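Local coordinates for galactose mutarotase-like protein (PDB 3OS7) that probably binds carbohydrate and may interconvert the anomers of an aldose sugar, at residues V76-N81 against G110-S115; K145-E150 against E176-S181; F151-S156 against Q166-V171. All coordinates share one frame; numbering follows the deposited sequence.

Overall arrangement
The three contacts lie 13 to 15 Å apart, centre to centre, in a mostly beta, single-chain protein of the aldose 1-epimerase family. Contact 1 closes first along the chain; contact 3, a hairpin, lies between the two segments of contact 2. Strand 178-189 ties them together: it pairs with strand 76-77 of contact 1, carries segment 176-181 of contact 2, and follows strand 163-172 of contact 3. Side chains join where the contacts meet, with Phe78 against Phe151, Phe153 and Met178, Ile112 against Phe153, and Leu180 against Val170. Through these apolar, largely aromatic groups the loops of contacts 1 and 2 pack against the hairpin of contact 3.

Contact 1: V76-N81 against G110-S115; sequences VLFPPN and GFIKNS
Ile112 overlaps two residues of segment 76-81 through one branch: its CD1 lies 3.7 Å from Phe78 CB and 3.9 Å from Val76 CG1. The branch reaches them because CG1 sits between the backbone N and the carbonyl carbon (chi1 64°) and the chain then runs straight to CD1. Next to it, Lys113 meets the segment with its aliphatic part, CB against Val76 O at 3.5 Å and CD against Leu77 CD2 at 3.8 Å. Its ammonium group turns back to its own loop, where NZ donates to Gly110 O at 2.8 Å, nearly in line with the carbonyl, and also to Asn114 OD1. These two bonds tie the ammonium group to the loop it belongs to. At the other end Gly110 CA approaches Phe78 O to 3.2 Å in a CA-H...O contact. Two waters complete the backbone junction: water 1 links Val76 O to Lys113 N, and water 2 donates to Phe78 O at 2.7 Å while accepting from Phe111 N. A cis peptide precedes Pro79; Pro80 and Asn81, which follow, make no contact with segment 110-115. Strand 76-77 pairs antiparallel with strand 178-189, Leu77 bonding through its backbone to Gly183, while Phe135 of strand 128-137 packs against Phe111 and Ile112 of the loop between strands 106-108 and 118-125.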
loop_
_atom_site.group_PDB
_atom_site.type_symbol
_atom_site.label_atom_id
_atom_site.label_comp_id
_atom_site.label_asym_id
_atom_site.label_seq_id
_atom_site.Cartn_x
_atom_site.Cartn_y
_atom_site.Cartn_z
ATOM N N VAL A 76 -3.545 0.764 4.170
ATOM C CA VAL A 76 -3.664 -0.687 4.066
ATOM C C VAL A 76 -5.063 -1.119 3.597
ATOM O O VAL A 76 -6.083 -0.668 4.108
ATOM C CB VAL A 76 -3.230 -1.380 5.372
ATOM C CG1 VAL A 76 -4.180 -1.076 6.490
ATOM C CG2 VAL A 76 -3.053 -2.884 5.161
ATOM N N LEU A 77 -5.093 -2.048 2.643
ATOM C CA LEU A 77 -6.331 -2.444 1.981
ATOM C C LEU A 77 -6.655 -3.901 2.276
ATOM O O LEU A 77 -5.766 -4.757 2.205
ATOM C CB LEU A 77 -6.201 -2.284 0.473
ATOM C CG LEU A 77 -5.675 -0.961 -0.034
ATOM C CD1 LEU A 77 -5.484 -0.979 -1.547
ATOM C CD2 LEU A 77 -6.650 0.194 0.392
ATOM N N PHE A 78 -7.925 -4.174 2.532
ATOM C CA PHE A 78 -8.431 -5.518 2.832
ATOM C C PHE A 78 -9.908 -5.554 2.463
ATOM O O PHE A 78 -10.747 -5.147 3.274
ATOM C CB PHE A 78 -8.247 -5.807 4.325
ATOM C CG PHE A 78 -8.697 -7.205 4.779
ATOM C CD1 PHE A 78 -8.250 -8.349 4.136
ATOM C CD2 PHE A 78 -9.512 -7.357 5.892
ATOM C CE1 PHE A 78 -8.624 -9.597 4.546
ATOM C CE2 PHE A 78 -9.892 -8.611 6.333
ATOM C CZ PHE A 78 -9.464 -9.745 5.656
ATOM N N PRO A 79 -10.244 -5.962 1.233
ATOM C CA PRO A 79 -9.366 -6.397 0.160
ATOM C C PRO A 79 -8.861 -5.178 -0.619
ATOM O O PRO A 79 -9.550 -4.162 -0.647
ATOM C CB PRO A 79 -10.298 -7.192 -0.729
ATOM C CG PRO A 79 -11.615 -6.472 -0.600
ATOM C CD PRO A 79 -11.661 -5.975 0.810
ATOM N N PRO A 80 -7.704 -5.286 -1.283
ATOM C CA PRO A 80 -7.315 -4.231 -2.215
ATOM C C PRO A 80 -8.215 -4.239 -3.444
ATOM O O PRO A 80 -8.474 -5.267 -4.031
ATOM C CB PRO A 80 -5.877 -4.605 -2.594
ATOM C CG PRO A 80 -5.843 -6.061 -2.494
ATOM C CD PRO A 80 -6.806 -6.457 -1.391
ATOM N N ASN A 81 -8.682 -3.068 -3.837
ATOM C CA ASN A 81 -9.437 -2.908 -5.052
ATOM C C ASN A 81 -10.787 -3.636 -4.999
ATOM O O ASN A 81 -11.312 -3.902 -3.890
ATOM C CB ASN A 81 -8.571 -3.324 -6.247
ATOM C CG ASN A 81 -8.841 -2.474 -7.474
ATOM O OD1 ASN A 81 -9.868 -2.627 -8.122
ATOM N ND2 ASN A 81 -7.934 -1.561 -7.777
ATOM N N GLY A 110 -11.934 -2.023 1.269
ATOM C CA GLY A 110 -12.129 -2.341 2.682
ATOM C C GLY A 110 -12.281 -1.138 3.618
ATOM O O GLY A 110 -12.258 0.011 3.193
ATOM N N PHE A 111 -12.424 -1.412 4.903
ATOM C CA PHE A 111 -12.692 -0.363 5.900
ATOM C C PHE A 111 -11.533 -0.156 6.871
ATOM O O PHE A 111 -11.538 0.818 7.623
ATOM C CB PHE A 111 -13.967 -0.688 6.712
ATOM C CG PHE A 111 -13.920 -2.025 7.366
ATOM C CD1 PHE A 111 -13.311 -2.192 8.599
ATOM C CD2 PHE A 111 -14.447 -3.137 6.734
ATOM C CE1 PHE A 111 -13.219 -3.447 9.182
ATOM C CE2 PHE A 111 -14.347 -4.389 7.290
ATOM C CZ PHE A 111 -13.739 -4.554 8.536
ATOM N N ILE A 112 -10.549 -1.049 6.890
ATOM C CA ILE A 112 -9.525 -0.943 7.917
ATOM C C ILE A 112 -8.674 0.316 7.709
ATOM O O ILE A 112 -8.172 0.876 8.652
ATOM C CB ILE A 112 -8.639 -2.231 8.099
ATOM C CG1 ILE A 112 -7.823 -2.549 6.860
ATOM C CG2 ILE A 112 -9.510 -3.444 8.534
ATOM C CD1 ILE A 112 -6.913 -3.785 7.070
ATOM N N LYS A 113 -8.588 0.798 6.475
ATOM C CA LYS A 113 -7.885 2.051 6.182
ATOM C C LYS A 113 -8.575 3.278 6.797
ATOM O O LYS A 113 -7.946 4.312 6.948
ATOM C CB LYS A 113 -7.776 2.296 4.670
ATOM C CG LYS A 113 -9.102 2.469 3.941
ATOM C CD LYS A 113 -8.896 2.532 2.396
ATOM C CE LYS A 113 -10.090 3.090 1.723
ATOM N NZ LYS A 113 -11.357 2.500 2.171
ATOM N N ASN A 114 -9.874 3.160 7.069
ATOM C CA ASN A 114 -10.660 4.277 7.648
ATOM C C ASN A 114 -10.831 4.157 9.154
ATOM O O ASN A 114 -11.397 5.043 9.788
ATOM C CB ASN A 114 -12.063 4.314 7.033
ATOM C CG ASN A 114 -12.061 4.344 5.502
ATOM O OD1 ASN A 114 -12.185 3.305 4.870
ATOM N ND2 ASN A 114 -11.950 5.535 4.911
ATOM N N SER A 115 -10.368 3.058 9.729
ATOM C CA SER A 115 -10.734 2.665 11.097
ATOM C C SER A 115 -9.671 3.015 12.114
ATOM O O SER A 115 -8.543 3.323 11.756
ATOM C CB SER A 115 -11.016 1.165 11.121
ATOM O OG SER A 115 -12.174 0.917 10.361
HETATM O O HOH W 1 -8.957 -0.977 4.139
HETATM O O HOH W 2 -11.393 -4.037 5.643
#

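Contact 2: K145-E150 against E176-S181; sequences KYFSHE and EEMPLS
The His149 ring has Met178 over one face, with Met178 CA 4.1 Å from the ring centroid and 12° off its normal, a CH-pi contact. Around the same ring, Glu177 O approaches CE1 obliquely to 3.2 Å, and Pro179 CD lies obliquely near NE2. The Phe147 ring carries His149 CD2 over the centre of one face. Met178 SE lies at its edge, 5.4 Å from the Phe147 centroid and 76° off the normal, which makes a Met-aromatic contact. Closer in, Met178 CG is 3.7 Å from Phe147 CZ and 3.8 Å from His149 CG, so one methylene is shared by both rings. The Phe147 ring reaches that far because its CG is anti to the backbone N (chi1 -171°); its CE1 also meets Pro179 CD.

Between the two aromatic residues the chain folds through an inverse gamma turn centred on Ser148, closed by a weak bond from His149 N to Phe147 O. This turn lies in the loop between strands 128-137 and 151-160, and brings both rings onto the beginning of strand 178-189. The methionine is a selenomethionine, and its side chain also packs on Val170 of strand 163-172 and on Leu324 of strand 322-324, the latter strand an antiparallel neighbour of 178-189.

The imidazole is held at both nitrogens by residues beyond the two segments: NE2 bonds to Tyr95 OH and ND1 to Ser174 OG. These two bonds fix the ring's rotation and so keep its face turned to Met178. On the solvent side, where Glu176 is exposed, the link is through water: water 3 donates to Ser148 O and to Glu176 OE1, each at 2.6 Å, while Glu176 CB rests 3.8 Å from His149 CE1.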
loop_
_atom_site.group_PDB
_atom_site.type_symbol
_atom_site.label_atom_id
_atom_site.label_comp_id
_atom_site.label_asym_id
_atom_site.label_seq_id
_atom_site.Cartn_x
_atom_site.Cartn_y
_atom_site.Cartn_z
ATOM N N LYS A 145 -21.246 -8.663 10.998
ATOM C CA LYS A 145 -22.363 -9.351 10.331
ATOM C C LYS A 145 -22.152 -9.621 8.841
ATOM O O LYS A 145 -22.731 -10.584 8.288
ATOM C CB LYS A 145 -23.674 -8.579 10.525
ATOM C CG LYS A 145 -23.706 -7.195 9.941
ATOM C CD LYS A 145 -25.058 -6.516 10.262
ATOM C CE LYS A 145 -24.872 -5.049 10.686
ATOM N NZ LYS A 145 -24.235 -4.874 12.054
ATOM N N TYR A 146 -21.357 -8.780 8.177
ATOM C CA TYR A 146 -21.024 -8.995 6.771
ATOM C C TYR A 146 -19.812 -9.917 6.529
ATOM O O TYR A 146 -19.713 -10.545 5.464
ATOM C CB TYR A 146 -20.754 -7.672 6.068
ATOM C CG TYR A 146 -21.908 -6.716 6.166
ATOM C CD1 TYR A 146 -23.067 -6.936 5.442
ATOM C CD2 TYR A 146 -21.838 -5.617 6.998
ATOM C CE1 TYR A 146 -24.141 -6.063 5.533
ATOM C CE2 TYR A 146 -22.895 -4.743 7.098
ATOM C CZ TYR A 146 -24.049 -4.983 6.377
ATOM O OH TYR A 146 -25.110 -4.115 6.469
ATOM N N PHE A 147 -18.883 -9.944 7.488
ATOM C CA PHE A 147 -17.659 -10.746 7.390
ATOM C C PHE A 147 -17.369 -11.349 8.763
ATOM O O PHE A 147 -16.630 -10.777 9.587
ATOM C CB PHE A 147 -16.525 -9.861 6.910
ATOM C CG PHE A 147 -15.295 -10.590 6.572
ATOM C CD1 PHE A 147 -15.209 -11.306 5.399
ATOM C CD2 PHE A 147 -14.197 -10.563 7.426
ATOM C CE1 PHE A 147 -14.034 -11.991 5.075
ATOM C CE2 PHE A 147 -13.022 -11.231 7.087
ATOM C CZ PHE A 147 -12.955 -11.944 5.929
ATOM N N SER A 148 -17.999 -12.483 9.041
ATOM C CA SER A 148 -18.016 -12.990 10.401
ATOM C C SER A 148 -16.778 -13.824 10.746
ATOM O O SER A 148 -16.877 -15.022 11.075
ATOM C CB SER A 148 -19.301 -13.777 10.663
ATOM O OG SER A 148 -20.426 -12.948 10.419
ATOM N N HIS A 149 -15.625 -13.162 10.712
ATOM C CA HIS A 149 -14.369 -13.743 11.147
ATOM C C HIS A 149 -13.644 -12.733 12.005
ATOM O O HIS A 149 -13.243 -11.675 11.498
ATOM C CB HIS A 149 -13.445 -14.073 9.960
ATOM C CG HIS A 149 -14.043 -15.011 8.959
ATOM N ND1 HIS A 149 -14.001 -16.379 9.101
ATOM C CD2 HIS A 149 -14.680 -14.776 7.791
ATOM C CE1 HIS A 149 -14.599 -16.945 8.066
ATOM N NE2 HIS A 149 -15.048 -15.991 7.268
ATOM N N GLU A 150 -13.458 -13.037 13.288
ATOM C CA GLU A 150 -12.564 -12.241 14.122
ATOM C C GLU A 150 -11.137 -12.307 13.566
ATOM O O GLU A 150 -10.702 -13.332 13.054
ATOM C CB GLU A 150 -12.610 -12.683 15.590
ATOM C CG GLU A 150 -13.979 -12.397 16.235
ATOM C CD GLU A 150 -13.999 -12.537 17.752
ATOM O OE1 GLU A 150 -13.570 -13.579 18.255
ATOM O OE2 GLU A 150 -14.496 -11.611 18.447
ATOM N N GLU A 176 -13.367 -20.546 11.432
ATOM C CA GLU A 176 -13.573 -20.950 10.045
ATOM C C GLU A 176 -12.473 -20.409 9.135
ATOM O O GLU A 176 -11.783 -19.443 9.460
ATOM C CB GLU A 176 -14.918 -20.434 9.540
ATOM C CG GLU A 176 -16.129 -21.035 10.242
ATOM C CD GLU A 176 -17.424 -20.410 9.785
ATOM O OE1 GLU A 176 -17.702 -19.248 10.168
ATOM O OE2 GLU A 176 -18.172 -21.082 9.052
ATOM N N GLU A 177 -12.373 -21.005 7.958
ATOM C CA GLU A 177 -11.460 -20.546 6.926
ATOM C C GLU A 177 -11.795 -19.108 6.502
ATOM O O GLU A 177 -12.929 -18.834 6.165
ATOM C CB GLU A 177 -11.618 -21.482 5.730
ATOM C CG GLU A 177 -10.452 -21.531 4.824
ATOM C CD GLU A 177 -10.710 -22.342 3.565
ATOM O OE1 GLU A 177 -11.848 -22.840 3.343
ATOM O OE2 GLU A 177 -9.758 -22.467 2.784
HETATM N N MSE A 178 -10.800 -18.218 6.509
HETATM C CA MSE A 178 -10.995 -16.796 6.253
HETATM C C MSE A 178 -10.408 -16.398 4.891
HETATM O O MSE A 178 -9.226 -16.587 4.643
HETATM C CB MSE A 178 -10.323 -15.965 7.329
HETATM C CG MSE A 178 -10.687 -14.493 7.282
HETATM SE SE MSE A 178 -9.646 -13.417 8.466
HETATM C CE MSE A 178 -8.170 -12.937 7.337
ATOM N N PRO A 179 -11.233 -15.817 4.018
ATOM C CA PRO A 179 -10.699 -15.273 2.755
ATOM C C PRO A 179 -9.650 -14.213 3.011
ATOM O O PRO A 179 -9.798 -13.414 3.943
ATOM C CB PRO A 179 -11.929 -14.599 2.125
ATOM C CG PRO A 179 -13.105 -15.293 2.774
ATOM C CD PRO A 179 -12.681 -15.636 4.140
ATOM N N LEU A 180 -8.629 -14.143 2.162
ATOM C CA LEU A 180 -7.537 -13.216 2.391
ATOM C C LEU A 180 -7.031 -12.625 1.076
ATOM O O LEU A 180 -6.630 -13.351 0.158
ATOM C CB LEU A 180 -6.367 -13.947 3.047
ATOM C CG LEU A 180 -5.112 -13.112 3.325
ATOM C CD1 LEU A 180 -5.322 -12.180 4.495
ATOM C CD2 LEU A 180 -3.976 -14.064 3.588
ATOM N N SER A 181 -7.028 -11.306 1.028
ATOM C CA SER A 181 -6.353 -10.548 -0.026
ATOM C C SER A 181 -6.018 -9.200 0.608
ATOM O O SER A 181 -6.860 -8.593 1.252
ATOM C CB SER A 181 -7.264 -10.410 -1.213
ATOM O OG SER A 181 -6.678 -9.654 -2.241
HETATM O O HOH W 3 -16.288 -17.512 11.530
#

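Contact 3: F151-S156 against Q166-V171; sequences FQFKLS and QTTSVV. With EDO (1,2-ethanediol), chain H.
Gln152 and Val171 form a hydrogen-bonded pair toward the open end of this antiparallel hairpin, with Lys154-Ser169 and Ser156-Thr167 repeating the pattern along it. Each pair exchanges two backbone bonds, giving six in all. Those of the first pair are the longest, Gln152 N to Val171 O at 3.2 Å; the central Lys154 N to Ser169 O is 2.8 Å, and Thr167 N to Ser156 O is almost straight (176° at the hydrogen). Several carbonyls also receive CA-H...O contacts, as from Val170 CA to Gln152 O. Ser156 O gains a further donor in water 4, which also bonds Thr167 OG1.

On the face bearing Gln152, Lys154 and Ser169 sits a 1,2-ethanediol, probably from the crystallisation liquor. Its O2 donates to Gln152 OE1 at 2.6 Å, carried there by an extended chain whose CG is anti to the backbone N (chi1 -176°), and its O1 shares a bond with Ser169 OG at 2.8 Å. Gln152 NE2 is taken by Asp136, Ser156 OG by Glu132, and Gln166 OE1 by Tyr157 OH.

The other face, with Phe153, Leu155, Thr168 and Val170, is mostly apolar: Val170 CB stands over the Phe153 ring, 3.9 Å from its centroid and 13° off the normal, and Thr168 CG2 lies at that ring's edge. CG2 also touches Leu155 CD2 at 3.8 Å, while Thr168 OG1 bonds to Tyr184 OH.

The hairpin is flanked by strand 128-137, bonded through the backbone at Phe151, Phe153 and Leu155, and by strand 329-340 beside Gln166 and Thr168, while strand 178-189 packs on the face bearing Leu155 and Val170.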
loop_
_atom_site.group_PDB
_atom_site.type_symbol
_atom_site.label_atom_id
_atom_site.label_comp_id
_atom_site.label_asym_id
_atom_site.label_seq_id
_atom_site.Cartn_x
_atom_site.Cartn_y
_atom_site.Cartn_z
ATOM N N PHE A 151 -10.432 -11.196 13.617
ATOM C CA PHE A 151 -9.043 -11.163 13.165
ATOM C C PHE A 151 -8.275 -10.031 13.830
ATOM O O PHE A 151 -8.870 -9.125 14.403
ATOM C CB PHE A 151 -8.952 -11.089 11.616
ATOM C CG PHE A 151 -9.472 -9.801 11.001
ATOM C CD1 PHE A 151 -8.685 -8.668 10.971
ATOM C CD2 PHE A 151 -10.741 -9.748 10.412
ATOM C CE1 PHE A 151 -9.153 -7.490 10.399
ATOM C CE2 PHE A 151 -11.213 -8.602 9.837
ATOM C CZ PHE A 151 -10.389 -7.450 9.832
ATOM N N GLN A 152 -6.947 -10.105 13.773
ATOM C CA GLN A 152 -6.113 -8.987 14.163
ATOM C C GLN A 152 -5.147 -8.706 13.027
ATOM O O GLN A 152 -4.400 -9.579 12.602
ATOM C CB GLN A 152 -5.301 -9.266 15.421
ATOM C CG GLN A 152 -4.480 -8.068 15.907
ATOM C CD GLN A 152 -3.628 -8.407 17.112
ATOM O OE1 GLN A 152 -2.608 -9.103 16.996
ATOM N NE2 GLN A 152 -4.036 -7.911 18.276
ATOM N N PHE A 153 -5.161 -7.466 12.570
ATOM C CA PHE A 153 -4.167 -6.940 11.669
ATOM C C PHE A 153 -3.067 -6.229 12.483
ATOM O O PHE A 153 -3.330 -5.610 13.524
ATOM C CB PHE A 153 -4.827 -5.939 10.714
ATOM C CG PHE A 153 -4.840 -6.346 9.278
ATOM C CD1 PHE A 153 -3.798 -6.015 8.441
ATOM C CD2 PHE A 153 -5.944 -7.023 8.741
ATOM C CE1 PHE A 153 -3.841 -6.346 7.104
ATOM C CE2 PHE A 153 -5.990 -7.357 7.395
ATOM C CZ PHE A 153 -4.950 -7.023 6.585
ATOM N N LYS A 154 -1.832 -6.304 12.007
ATOM C CA LYS A 154 -0.725 -5.578 12.624
ATOM C C LYS A 154 0.162 -4.988 11.551
ATOM O O LYS A 154 0.475 -5.660 10.550
ATOM C CB LYS A 154 0.112 -6.500 13.509
ATOM C CG LYS A 154 1.304 -5.819 14.142
ATOM C CD LYS A 154 1.858 -6.561 15.398
ATOM C CE LYS A 154 2.136 -8.025 15.199
ATOM N NZ LYS A 154 2.061 -8.706 16.556
ATOM N N LEU A 155 0.524 -3.728 11.744
ATOM C CA LEU A 155 1.541 -3.074 10.925
ATOM C C LEU A 155 2.720 -2.809 11.860
ATOM O O LEU A 155 2.576 -2.157 12.889
ATOM C CB LEU A 155 1.043 -1.770 10.304
ATOM C CG LEU A 155 -0.314 -1.756 9.638
ATOM C CD1 LEU A 155 -0.672 -0.392 9.055
ATOM C CD2 LEU A 155 -0.385 -2.819 8.570
ATOM N N SER A 156 3.873 -3.340 11.494
ATOM C CA SER A 156 5.089 -3.186 12.257
ATOM C C SER A 156 6.117 -2.404 11.450
ATOM O O SER A 156 6.660 -2.882 10.443
ATOM C CB SER A 156 5.626 -4.558 12.664
ATOM O OG SER A 156 6.781 -4.386 13.474
ATOM N N GLN A 166 8.329 -2.182 6.578
ATOM C CA GLN A 166 6.949 -2.373 6.911
ATOM C C GLN A 166 6.677 -3.878 6.874
ATOM O O GLN A 166 6.737 -4.496 5.799
ATOM C CB GLN A 166 6.101 -1.667 5.849
ATOM C CG GLN A 166 4.602 -1.984 5.895
ATOM C CD GLN A 166 3.920 -1.524 4.634
ATOM O OE1 GLN A 166 3.360 -0.422 4.569
ATOM N NE2 GLN A 166 4.036 -2.328 3.592
ATOM N N THR A 167 6.355 -4.463 8.025
ATOM C CA THR A 167 5.902 -5.856 8.086
ATOM C C THR A 167 4.402 -5.838 8.406
ATOM O O THR A 167 3.984 -5.405 9.484
ATOM C CB THR A 167 6.724 -6.704 9.114
ATOM O OG1 THR A 167 8.115 -6.659 8.780
ATOM C CG2 THR A 167 6.290 -8.185 9.115
ATOM N N THR A 168 3.606 -6.321 7.453
ATOM C CA THR A 168 2.138 -6.360 7.543
ATOM C C THR A 168 1.733 -7.792 7.857
ATOM O O THR A 168 2.217 -8.726 7.242
ATOM C CB THR A 168 1.500 -5.936 6.216
ATOM O OG1 THR A 168 2.056 -4.673 5.826
ATOM C CG2 THR A 168 -0.013 -5.862 6.314
ATOM N N SER A 169 0.863 -7.984 8.831
ATOM C CA SER A 169 0.429 -9.349 9.132
ATOM C C SER A 169 -0.993 -9.356 9.567
ATOM O O SER A 169 -1.493 -8.362 10.095
ATOM C CB SER A 169 1.328 -9.991 10.203
ATOM O OG SER A 169 1.365 -9.201 11.361
ATOM N N VAL A 170 -1.652 -10.490 9.341
ATOM C CA VAL A 170 -2.984 -10.686 9.821
ATOM C C VAL A 170 -3.096 -12.130 10.288
ATOM O O VAL A 170 -2.455 -13.011 9.716
ATOM C CB VAL A 170 -4.053 -10.347 8.763
ATOM C CG1 VAL A 170 -3.820 -11.088 7.491
ATOM C CG2 VAL A 170 -5.417 -10.620 9.313
ATOM N N VAL A 171 -3.875 -12.339 11.349
ATOM C CA VAL A 171 -4.112 -13.665 11.910
ATOM C C VAL A 171 -5.630 -13.864 11.972
ATOM O O VAL A 171 -6.361 -12.977 12.373
ATOM C CB VAL A 171 -3.437 -13.873 13.297
ATOM C CG1 VAL A 171 -3.850 -12.835 14.310
ATOM C CG2 VAL A 171 -3.766 -15.265 13.832
HETATM C C1 EDO H . -0.619 -11.326 13.024
HETATM O O1 EDO H . 0.768 -11.173 13.313
HETATM C C2 EDO H . -1.378 -10.069 13.449
HETATM O O2 EDO H . -1.233 -9.830 14.863
HETATM O O HOH W 4 9.096 -4.292 9.992
#